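PDB 2P2E: putative Fe-S biosynthesis protein from Lactobacillus salivarius, which is of unknown function but may take part in iron-sulphur cluster biosynthesis. Local coordinates for residues S22-G33 against L45-K56; Y84-N94 against L102-A113. One frame throughout, in Å; residues are numbered along the deposited sequence.

Contact 1 (S22-G33 against L45-K56); sequences SNAVLLLDFDDG and LNSDFRILVVSK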
loop_
_atom_site.group_PDB
_atom_site.type_symbol
_atom_site.label_atom_id
_atom_site.label_comp_id
_atom_site.label_asym_id
_atom_site.label_seq_id
_atom_site.Cartn_x
_atom_site.Cartn_y
_atom_site.Cartn_z
ATOM N N SER A 22 -4.665 -3.479 15.882
ATOM C CA SER A 22 -5.227 -4.802 15.625
ATOM C C SER A 22 -6.392 -4.735 14.639
ATOM O O SER A 22 -6.622 -5.664 13.863
ATOM C CB SER A 22 -5.741 -5.416 16.928
ATOM O OG SER A 22 -4.721 -5.474 17.899
ATOM N N ASN A 23 -7.121 -3.624 14.687
ATOM C CA ASN A 23 -8.287 -3.413 13.842
ATOM C C ASN A 23 -7.912 -2.777 12.498
ATOM O O ASN A 23 -8.789 -2.373 11.722
ATOM C CB ASN A 23 -9.281 -2.512 14.585
ATOM C CG ASN A 23 -10.728 -2.877 14.305
ATOM O OD1 ASN A 23 -11.473 -2.116 13.666
ATOM N ND2 ASN A 23 -11.139 -4.051 14.785
ATOM N N ALA A 24 -6.615 -2.696 12.222
ATOM C CA ALA A 24 -6.159 -2.083 10.984
ATOM C C ALA A 24 -5.644 -3.057 9.926
ATOM O O ALA A 24 -5.007 -4.066 10.244
ATOM C CB ALA A 24 -5.096 -1.049 11.289
ATOM N N VAL A 25 -5.923 -2.711 8.670
ATOM C CA VAL A 25 -5.532 -3.478 7.496
ATOM C C VAL A 25 -4.829 -2.539 6.509
ATOM O O VAL A 25 -5.220 -1.391 6.341
ATOM C CB VAL A 25 -6.775 -4.105 6.805
ATOM C CG1 VAL A 25 -6.385 -4.759 5.487
ATOM C CG2 VAL A 25 -7.415 -5.122 7.723
ATOM N N LEU A 26 -3.781 -3.034 5.860
ATOM C CA LEU A 26 -3.031 -2.238 4.897
ATOM C C LEU A 26 -3.374 -2.580 3.462
ATOM O O LEU A 26 -3.539 -3.750 3.108
ATOM C CB LEU A 26 -1.534 -2.434 5.104
ATOM C CG LEU A 26 -0.970 -1.825 6.381
ATOM C CD1 LEU A 26 0.490 -2.134 6.495
ATOM C CD2 LEU A 26 -1.184 -0.335 6.354
ATOM N N LEU A 27 -3.465 -1.548 2.636
ATOM C CA LEU A 27 -3.772 -1.744 1.240
ATOM C C LEU A 27 -2.768 -1.050 0.337
ATOM O O LEU A 27 -2.375 0.091 0.582
ATOM C CB LEU A 27 -5.157 -1.199 0.918
ATOM C CG LEU A 27 -6.328 -1.617 1.795
ATOM C CD1 LEU A 27 -7.565 -0.909 1.272
ATOM C CD2 LEU A 27 -6.517 -3.123 1.777
ATOM N N LEU A 28 -2.337 -1.756 -0.698
ATOM C CA LEU A 28 -1.447 -1.173 -1.682
ATOM C C LEU A 28 -2.447 -0.852 -2.779
ATOM O O LEU A 28 -2.800 -1.704 -3.591
ATOM C CB LEU A 28 -0.428 -2.189 -2.170
ATOM C CG LEU A 28 0.506 -1.662 -3.255
ATOM C CD1 LEU A 28 1.182 -0.362 -2.822
ATOM C CD2 LEU A 28 1.538 -2.718 -3.539
ATOM N N ASP A 29 -2.925 0.381 -2.771
ATOM C CA ASP A 29 -3.928 0.815 -3.719
ATOM C C ASP A 29 -3.406 1.383 -5.024
ATOM O O ASP A 29 -2.382 2.054 -5.065
ATOM C CB ASP A 29 -4.838 1.846 -3.035
ATOM C CG ASP A 29 -5.866 2.443 -3.973
ATOM O OD1 ASP A 29 -6.602 1.666 -4.617
ATOM O OD2 ASP A 29 -5.947 3.690 -4.057
ATOM N N PHE A 30 -4.118 1.073 -6.099
ATOM C CA PHE A 30 -3.793 1.612 -7.405
ATOM C C PHE A 30 -4.905 2.646 -7.573
ATOM O O PHE A 30 -6.069 2.309 -7.784
ATOM C CB PHE A 30 -3.873 0.543 -8.490
ATOM C CG PHE A 30 -3.252 0.968 -9.777
ATOM C CD1 PHE A 30 -1.906 1.326 -9.818
ATOM C CD2 PHE A 30 -4.008 1.063 -10.935
ATOM C CE1 PHE A 30 -1.320 1.785 -10.992
ATOM C CE2 PHE A 30 -3.435 1.520 -12.117
ATOM C CZ PHE A 30 -2.086 1.882 -12.143
ATOM N N ASP A 31 -4.525 3.908 -7.436
ATOM C CA ASP A 31 -5.444 5.030 -7.500
ATOM C C ASP A 31 -6.008 5.267 -8.882
ATOM O O ASP A 31 -5.489 6.087 -9.622
ATOM C CB ASP A 31 -4.722 6.284 -7.027
ATOM C CG ASP A 31 -5.670 7.365 -6.629
ATOM O OD1 ASP A 31 -6.882 7.176 -6.849
ATOM O OD2 ASP A 31 -5.211 8.396 -6.096
ATOM N N ASP A 32 -7.081 4.567 -9.228
ATOM C CA ASP A 32 -7.677 4.714 -10.550
ATOM C C ASP A 32 -9.182 4.935 -10.484
ATOM O O ASP A 32 -9.868 4.953 -11.506
ATOM C CB ASP A 32 -7.375 3.475 -11.395
ATOM C CG ASP A 32 -7.741 2.187 -10.685
ATOM O OD1 ASP A 32 -8.483 2.250 -9.683
ATOM O OD2 ASP A 32 -7.295 1.112 -11.132
ATOM N N GLY A 33 -9.699 5.099 -9.275
ATOM C CA GLY A 33 -11.119 5.323 -9.130
ATOM C C GLY A 33 -11.925 4.046 -9.044
ATOM O O GLY A 33 -13.125 4.090 -8.784
ATOM N N LEU A 45 -6.843 10.453 -9.089
ATOM C CA LEU A 45 -7.043 9.391 -10.058
ATOM C C LEU A 45 -6.010 9.346 -11.175
ATOM O O LEU A 45 -6.367 9.221 -12.344
ATOM C CB LEU A 45 -8.448 9.496 -10.646
ATOM C CG LEU A 45 -9.534 9.622 -9.571
ATOM C CD1 LEU A 45 -10.872 9.843 -10.246
ATOM C CD2 LEU A 45 -9.580 8.375 -8.686
ATOM N N ASN A 46 -4.731 9.434 -10.827
ATOM C CA ASN A 46 -3.682 9.383 -11.838
ATOM C C ASN A 46 -3.089 7.973 -11.929
ATOM O O ASN A 46 -1.948 7.782 -12.357
ATOM C CB ASN A 46 -2.590 10.387 -11.503
ATOM C CG ASN A 46 -1.931 10.095 -10.183
ATOM O OD1 ASN A 46 -2.596 10.012 -9.141
ATOM N ND2 ASN A 46 -0.605 9.933 -10.209
ATOM N N SER A 47 -3.891 6.989 -11.538
ATOM C CA SER A 47 -3.480 5.594 -11.559
ATOM C C SER A 47 -2.051 5.432 -11.054
ATOM O O SER A 47 -1.139 5.061 -11.797
ATOM C CB SER A 47 -3.631 5.022 -12.970
ATOM O OG SER A 47 -2.992 5.856 -13.917
ATOM N N ASP A 48 -1.872 5.730 -9.770
ATOM C CA ASP A 48 -0.580 5.611 -9.127
ATOM C C ASP A 48 -0.707 4.826 -7.840
ATOM O O ASP A 48 -1.803 4.676 -7.310
ATOM C CB ASP A 48 -0.015 6.987 -8.836
ATOM C CG ASP A 48 1.214 7.262 -9.636
ATOM O OD1 ASP A 48 1.635 6.339 -10.368
ATOM O OD2 ASP A 48 1.759 8.386 -9.533
ATOM N N PHE A 49 0.416 4.329 -7.341
ATOM C CA PHE A 49 0.442 3.550 -6.108
ATOM C C PHE A 49 0.453 4.383 -4.853
ATOM O O PHE A 49 1.076 5.429 -4.803
ATOM C CB PHE A 49 1.674 2.665 -6.076
ATOM C CG PHE A 49 1.578 1.480 -6.956
ATOM C CD1 PHE A 49 0.682 0.469 -6.666
ATOM C CD2 PHE A 49 2.393 1.360 -8.065
ATOM C CE1 PHE A 49 0.599 -0.656 -7.474
ATOM C CE2 PHE A 49 2.315 0.242 -8.873
ATOM C CZ PHE A 49 1.420 -0.767 -8.576
ATOM N N ARG A 50 -0.228 3.900 -3.828
ATOM C CA ARG A 50 -0.262 4.594 -2.557
ATOM C C ARG A 50 -0.725 3.611 -1.491
ATOM O O ARG A 50 -1.374 2.615 -1.802
ATOM C CB ARG A 50 -1.215 5.779 -2.625
ATOM C CG ARG A 50 -2.628 5.367 -2.894
ATOM C CD ARG A 50 -3.593 6.513 -2.727
ATOM N NE ARG A 50 -4.937 6.099 -3.101
ATOM C CZ ARG A 50 -6.025 6.821 -2.880
ATOM N NH1 ARG A 50 -5.935 7.999 -2.281
ATOM N NH2 ARG A 50 -7.209 6.361 -3.252
ATOM N N ILE A 51 -0.383 3.878 -0.239
ATOM C CA ILE A 51 -0.795 3.004 0.852
ATOM C C ILE A 51 -2.023 3.527 1.562
ATOM O O ILE A 51 -2.062 4.677 1.986
ATOM C CB ILE A 51 0.294 2.849 1.918
ATOM C CG1 ILE A 51 1.594 2.416 1.262
ATOM C CG2 ILE A 51 -0.131 1.821 2.948
ATOM C CD1 ILE A 51 1.435 1.228 0.391
ATOM N N LEU A 52 -3.023 2.669 1.694
ATOM C CA LEU A 52 -4.250 3.036 2.377
ATOM C C LEU A 52 -4.381 2.181 3.614
ATOM O O LEU A 52 -4.038 0.999 3.595
ATOM C CB LEU A 52 -5.464 2.771 1.491
ATOM C CG LEU A 52 -5.881 3.740 0.392
ATOM C CD1 LEU A 52 -4.663 4.257 -0.353
ATOM C CD2 LEU A 52 -6.836 3.018 -0.548
ATOM N N VAL A 53 -4.863 2.775 4.695
ATOM C CA VAL A 53 -5.087 2.023 5.910
ATOM C C VAL A 53 -6.559 2.191 6.248
ATOM O O VAL A 53 -7.085 3.304 6.335
ATOM C CB VAL A 53 -4.178 2.497 7.063
ATOM C CG1 VAL A 53 -4.141 3.980 7.103
ATOM C CG2 VAL A 53 -4.680 1.945 8.397
ATOM N N VAL A 54 -7.213 1.047 6.395
ATOM C CA VAL A 54 -8.624 0.970 6.699
ATOM C C VAL A 54 -8.798 0.112 7.932
ATOM O O VAL A 54 -7.822 -0.381 8.489
ATOM C CB VAL A 54 -9.380 0.287 5.562
ATOM C CG1 VAL A 54 -9.248 1.089 4.293
ATOM C CG2 VAL A 54 -8.829 -1.107 5.367
ATOM N N SER A 55 -10.054 -0.068 8.338
ATOM C CA SER A 55 -10.396 -0.898 9.487
ATOM C C SER A 55 -11.007 -2.182 8.950
ATOM O O SER A 55 -11.509 -2.226 7.826
ATOM C CB SER A 55 -11.408 -0.194 10.387
ATOM O OG SER A 55 -10.915 1.050 10.844
ATOM N N LYS A 56 -10.977 -3.227 9.762
ATOM C CA LYS A 56 -11.512 -4.506 9.342
ATOM C C LYS A 56 -13.020 -4.487 9.148
ATOM O O LYS A 56 -13.609 -5.508 8.805
ATOM C CB LYS A 56 -11.108 -5.578 10.349
ATOM C CG LYS A 56 -9.596 -5.706 10.469
ATOM C CD LYS A 56 -9.172 -6.797 11.441
ATOM C CE LYS A 56 -7.660 -6.993 11.416
ATOM N NZ LYS A 56 -7.210 -7.932 12.496
#

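Contact 2 (Y84-N94 against L102-A113); sequences YMDDNMKISLN and LTGDNSGELMPA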
loop_
_atom_site.group_PDB
_atom_site.type_symbol
_atom_site.label_atom_id
_atom_site.label_comp_id
_atom_site.label_asym_id
_atom_site.label_seq_id
_atom_site.Cartn_x
_atom_site.Cartn_y
_atom_site.Cartn_z
ATOM N N TYR A 84 0.722 -4.150 -12.690
ATOM C CA TYR A 84 1.581 -2.988 -12.536
ATOM C C TYR A 84 2.638 -3.198 -11.468
ATOM O O TYR A 84 3.443 -2.310 -11.190
ATOM C CB TYR A 84 0.745 -1.762 -12.193
ATOM C CG TYR A 84 -0.170 -1.365 -13.305
ATOM C CD1 TYR A 84 0.328 -1.105 -14.576
ATOM C CD2 TYR A 84 -1.539 -1.263 -13.100
ATOM C CE1 TYR A 84 -0.518 -0.754 -15.619
ATOM C CE2 TYR A 84 -2.395 -0.910 -14.140
ATOM C CZ TYR A 84 -1.881 -0.659 -15.396
ATOM O OH TYR A 84 -2.728 -0.348 -16.437
HETATM N N MSE A 85 2.650 -4.387 -10.884
HETATM C CA MSE A 85 3.604 -4.670 -9.835
HETATM C C MSE A 85 4.734 -5.587 -10.264
HETATM O O MSE A 85 4.844 -5.973 -11.421
HETATM C CB MSE A 85 2.869 -5.261 -8.631
HETATM C CG MSE A 85 1.773 -4.359 -8.086
HETATM SE SE MSE A 85 0.663 -5.265 -6.765
HETATM C CE MSE A 85 -0.659 -3.860 -6.457
ATOM N N ASP A 86 5.563 -5.928 -9.290
ATOM C CA ASP A 86 6.723 -6.796 -9.466
ATOM C C ASP A 86 6.544 -7.949 -8.474
ATOM O O ASP A 86 5.879 -7.791 -7.446
ATOM C CB ASP A 86 7.971 -6.009 -9.105
ATOM C CG ASP A 86 9.133 -6.343 -9.969
ATOM O OD1 ASP A 86 9.562 -7.517 -9.923
ATOM O OD2 ASP A 86 9.613 -5.430 -10.684
ATOM N N ASP A 87 7.138 -9.100 -8.762
ATOM C CA ASP A 87 7.007 -10.245 -7.864
ATOM C C ASP A 87 7.703 -10.030 -6.525
ATOM O O ASP A 87 7.238 -10.489 -5.484
ATOM C CB ASP A 87 7.555 -11.502 -8.536
ATOM C CG ASP A 87 6.699 -11.946 -9.701
ATOM O OD1 ASP A 87 5.516 -12.299 -9.478
ATOM O OD2 ASP A 87 7.200 -11.940 -10.843
ATOM N N ASN A 88 8.818 -9.323 -6.558
ATOM C CA ASN A 88 9.550 -9.059 -5.343
ATOM C C ASN A 88 9.769 -7.570 -5.259
ATOM O O ASN A 88 10.609 -7.023 -5.969
ATOM C CB ASN A 88 10.888 -9.775 -5.380
ATOM C CG ASN A 88 11.477 -9.962 -4.002
ATOM O OD1 ASN A 88 10.836 -10.529 -3.113
ATOM N ND2 ASN A 88 12.702 -9.490 -3.811
HETATM N N MSE A 89 9.017 -6.911 -4.394
HETATM C CA MSE A 89 9.145 -5.478 -4.271
HETATM C C MSE A 89 9.702 -5.039 -2.946
HETATM O O MSE A 89 9.873 -5.835 -2.035
HETATM C CB MSE A 89 7.801 -4.828 -4.483
HETATM C CG MSE A 89 7.221 -5.118 -5.827
HETATM SE SE MSE A 89 5.415 -4.470 -5.899
HETATM C CE MSE A 89 4.530 -5.954 -5.035
ATOM N N LYS A 90 9.955 -3.747 -2.836
ATOM C CA LYS A 90 10.519 -3.206 -1.623
ATOM C C LYS A 90 9.976 -1.835 -1.282
ATOM O O LYS A 90 9.747 -1.004 -2.156
ATOM C CB LYS A 90 12.033 -3.133 -1.778
ATOM C CG LYS A 90 12.808 -2.681 -0.558
ATOM C CD LYS A 90 14.299 -2.790 -0.859
ATOM C CE LYS A 90 15.161 -2.551 0.363
ATOM N NZ LYS A 90 16.626 -2.746 0.074
ATOM N N ILE A 91 9.765 -1.621 0.007
ATOM C CA ILE A 91 9.295 -0.354 0.526
ATOM C C ILE A 91 10.406 0.144 1.429
ATOM O O ILE A 91 10.780 -0.520 2.389
ATOM C CB ILE A 91 8.012 -0.529 1.336
ATOM C CG1 ILE A 91 6.895 -1.005 0.405
ATOM C CG2 ILE A 91 7.650 0.777 2.044
ATOM C CD1 ILE A 91 5.586 -1.268 1.096
ATOM N N SER A 92 10.961 1.298 1.097
ATOM C CA SER A 92 12.032 1.860 1.896
ATOM C C SER A 92 11.671 3.289 2.233
ATOM O O SER A 92 10.608 3.771 1.835
ATOM C CB SER A 92 13.351 1.826 1.130
ATOM O OG SER A 92 13.313 2.712 0.028
ATOM N N LEU A 93 12.551 3.961 2.971
ATOM C CA LEU A 93 12.314 5.346 3.361
ATOM C C LEU A 93 13.270 6.294 2.643
ATOM O O LEU A 93 14.488 6.103 2.661
ATOM C CB LEU A 93 12.464 5.505 4.870
ATOM C CG LEU A 93 12.387 6.950 5.356
ATOM C CD1 LEU A 93 11.013 7.563 5.029
ATOM C CD2 LEU A 93 12.644 6.971 6.846
ATOM N N ASN A 94 12.705 7.310 1.998
ATOM C CA ASN A 94 13.500 8.288 1.276
ATOM C C ASN A 94 14.434 9.031 2.211
ATOM O O ASN A 94 14.065 9.396 3.340
ATOM C CB ASN A 94 12.599 9.295 0.560
ATOM C CG ASN A 94 11.742 8.648 -0.499
ATOM O OD1 ASN A 94 12.245 7.951 -1.375
ATOM N ND2 ASN A 94 10.443 8.872 -0.426
ATOM N N LEU A 102 8.646 2.840 -3.288
ATOM C CA LEU A 102 8.246 1.509 -3.699
ATOM C C LEU A 102 9.041 1.093 -4.926
ATOM O O LEU A 102 8.870 1.666 -6.001
ATOM C CB LEU A 102 6.757 1.473 -4.034
ATOM C CG LEU A 102 6.297 0.110 -4.573
ATOM C CD1 LEU A 102 6.309 -0.896 -3.452
ATOM C CD2 LEU A 102 4.909 0.202 -5.187
ATOM N N THR A 103 9.911 0.101 -4.773
ATOM C CA THR A 103 10.703 -0.368 -5.900
ATOM C C THR A 103 10.517 -1.863 -6.137
ATOM O O THR A 103 10.136 -2.594 -5.233
ATOM C CB THR A 103 12.214 -0.085 -5.696
ATOM O OG1 THR A 103 12.668 -0.722 -4.498
ATOM C CG2 THR A 103 12.471 1.420 -5.617
ATOM N N GLY A 104 10.776 -2.307 -7.366
ATOM C CA GLY A 104 10.645 -3.716 -7.695
ATOM C C GLY A 104 11.944 -4.281 -8.250
ATOM O O GLY A 104 12.725 -3.561 -8.873
ATOM N N ASP A 105 12.186 -5.570 -8.029
ATOM C CA ASP A 105 13.414 -6.210 -8.513
ATOM C C ASP A 105 13.638 -6.180 -10.018
ATOM O O ASP A 105 14.779 -6.250 -10.482
ATOM C CB ASP A 105 13.467 -7.674 -8.097
ATOM C CG ASP A 105 13.756 -7.852 -6.644
ATOM O OD1 ASP A 105 13.961 -6.835 -5.940
ATOM O OD2 ASP A 105 13.780 -9.023 -6.214
ATOM N N ASN A 106 12.555 -6.088 -10.778
ATOM C CA ASN A 106 12.656 -6.109 -12.226
ATOM C C ASN A 106 12.217 -4.812 -12.897
ATOM O O ASN A 106 12.532 -4.588 -14.058
ATOM C CB ASN A 106 11.823 -7.284 -12.734
ATOM C CG ASN A 106 12.160 -8.585 -12.003
ATOM O OD1 ASN A 106 11.272 -9.382 -11.657
ATOM N ND2 ASN A 106 13.454 -8.806 -11.766
ATOM N N SER A 107 11.509 -3.957 -12.166
ATOM C CA SER A 107 11.016 -2.703 -12.727
ATOM C C SER A 107 11.757 -1.480 -12.200
ATOM O O SER A 107 11.699 -0.402 -12.797
ATOM C CB SER A 107 9.521 -2.551 -12.413
ATOM O OG SER A 107 8.767 -3.660 -12.888
ATOM N N GLY A 108 12.457 -1.647 -11.087
ATOM C CA GLY A 108 13.164 -0.528 -10.501
ATOM C C GLY A 108 12.141 0.278 -9.730
ATOM O O GLY A 108 11.223 -0.296 -9.136
ATOM N N GLU A 109 12.277 1.600 -9.739
ATOM C CA GLU A 109 11.338 2.443 -9.025
ATOM C C GLU A 109 9.951 2.332 -9.624
ATOM O O GLU A 109 9.757 2.617 -10.800
ATOM C CB GLU A 109 11.780 3.905 -9.059
ATOM C CG GLU A 109 13.018 4.194 -8.225
ATOM C CD GLU A 109 13.103 5.654 -7.831
ATOM O OE1 GLU A 109 12.971 6.510 -8.737
ATOM O OE2 GLU A 109 13.297 5.940 -6.623
ATOM N N LEU A 110 8.990 1.907 -8.812
ATOM C CA LEU A 110 7.616 1.781 -9.261
ATOM C C LEU A 110 6.898 3.036 -8.811
ATOM O O LEU A 110 6.008 3.536 -9.497
ATOM C CB LEU A 110 6.961 0.549 -8.635
ATOM C CG LEU A 110 7.427 -0.795 -9.185
ATOM C CD1 LEU A 110 6.944 -1.918 -8.294
ATOM C CD2 LEU A 110 6.910 -0.961 -10.598
HETATM N N MSE A 111 7.314 3.537 -7.650
HETATM C CA MSE A 111 6.744 4.739 -7.057
HETATM C C MSE A 111 7.766 5.414 -6.153
HETATM O O MSE A 111 7.905 5.058 -4.990
HETATM C CB MSE A 111 5.515 4.389 -6.232
HETATM C CG MSE A 111 4.933 5.591 -5.534
HETATM SE SE MSE A 111 4.297 6.903 -6.832
HETATM C CE MSE A 111 3.030 7.898 -5.717
ATOM N N PRO A 112 8.491 6.408 -6.675
ATOM C CA PRO A 112 9.502 7.109 -5.870
ATOM C C PRO A 112 9.017 7.819 -4.611
ATOM O O PRO A 112 9.780 7.986 -3.667
ATOM C CB PRO A 112 10.144 8.067 -6.875
ATOM C CG PRO A 112 9.059 8.290 -7.889
ATOM C CD PRO A 112 8.469 6.913 -8.057
ATOM N N ALA A 113 7.759 8.241 -4.590
ATOM C CA ALA A 113 7.207 8.919 -3.422
ATOM C C ALA A 113 5.872 8.274 -3.053
ATOM O O ALA A 113 4.809 8.713 -3.480
ATOM C CB ALA A 113 7.020 10.397 -3.713
HETATM O O HOH W 1 12.006 0.715 -1.784
#

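Contact 1 (S22-G33 against L45-K56)
Leu28 and Ile51 meet at the apolar centre, methyl against methyl, CD1 of Leu28 lying 3.6 Å from CD1 of Ile51. With CG of Leu28 anti to its backbone nitrogen (chi1 177°), the same CD1 reaches Phe49 CD1. On this face of the two-stranded antiparallel ribbon the row continues one way through Leu26, whose CD2 touches Ile51 CG2 and Val53 CB, and the other way to an edge-to-face aromatic pair: Phe30 turns its edge to the face of Phe49, centroids 5.4 Å apart and planes at 63°. Ser47 lies over one face of the Phe30 ring, offset toward its rim. The opposite face of the ribbon carries Val25, Leu27, Leu52 and Val54, with Leu27 CD1 4.0 Å from Val54 CG1. Backbone pairs Val25-Val54, Leu27-Leu52 and Asp29-Arg50 are each doubly hydrogen-bonded, and Asp31 N extends the ladder to Asp48 O.

On this second face the packing gives way to charge. Asp29 and Arg50 lie side by side; NE and NH2 of Arg50 donate to Asp29 OD2, at 2.8 and 3.1 Å, nearly in the guanidinium plane. Leu52 CD2 packs on Asp29 CB at 3.4 Å. Asp31 OD2 lies over the centre of one guanidinium face and Leu52 backs the opposite face; Asp31 OD1 makes a long ion pair with Arg50 NH2 (3.7 Å), well out of the plane, linked by charge alone. Tyr64 takes Asp29 OD1 and the carbonyl of Val42 takes Arg50 NH1, which probably fixes both groups. At the far end Lys56 extends past Val25 CG2 to donate from NZ to Ser22 O at 2.7 Å.

Strand 75-77 flanks strand 24-30 and strand 108-118 flanks strand 49-55, with this strand pair between them; Tyr18 and Thr19 of helix 9-19 cover Val53 and Leu26.

Contact 2 (Y84-N94 against L102-A113)
Lys90 and Thr103 form the hydrogen-bonded antiparallel pair between strands 88-93 and 102-104, flanked by non-hydrogen-bonded pairs Met89-Gly104 and Ile91-Leu102, with axes 4.5 Å apart at closest. Leu102 CD1 packs 3.9 Å from Ile91 CG1. Selenomethionine Met89, its chain bent at chi3 (-82°), crosses Leu110 at about a right angle, SE 3.8 Å from CD1. Leu102 O accepts from both Leu110 N and Met111 N, as in a classic beta bulge. A water links Thr103 OG1 with Ser92 OG and, weakly, Lys90 O.

The polar end lies at the 104-108 turn. Asn88 ND2 donates to Asp105 OD2 at 2.7 Å, the amide and carboxylate planes 61° apart, and Asp105 N returns a bond to Asn88 O. Buried Asp86 enters the turn: its OD2 accepts Asn106 N and Ser107 OG, both at 3.0 Å, from opposite faces of the carboxylate plane, plus a weak bond from Ser107 N. An alanine at Asp86 would remove this acceptor and is likely to leave the Asn106 amide and Ser107 hydroxyl without their mate, making the turn more mobile. One carboxylate oxygen gathers several donors, which may stabilise its negative charge and ties the turn to the chain leading into strand 88-93.

In the fold
Contact 1 closes before contact 2 opens along the chain, and their centres lie about 16 Å apart. Both belong to the same mixed sheet of the Fe-S biosynthesis family region: 24-30 and 49-55 are adjacent antiparallel strands, strand 108-118 runs parallel beside 49-55, and 100-104 and 88-93 follow in turn. Strand 4-7 then borders 88-93, so the sheet closes on itself. The centre of contact 1 lies about 5 Å from the centre of the chain, that of contact 2 about 11 Å. Phe49 and Phe30 of contact 1 meet Tyr84, Met85 and Met111 of contact 2, with Phe30 and Tyr84 stacked, so the two contacts pack against each other within one compact domain.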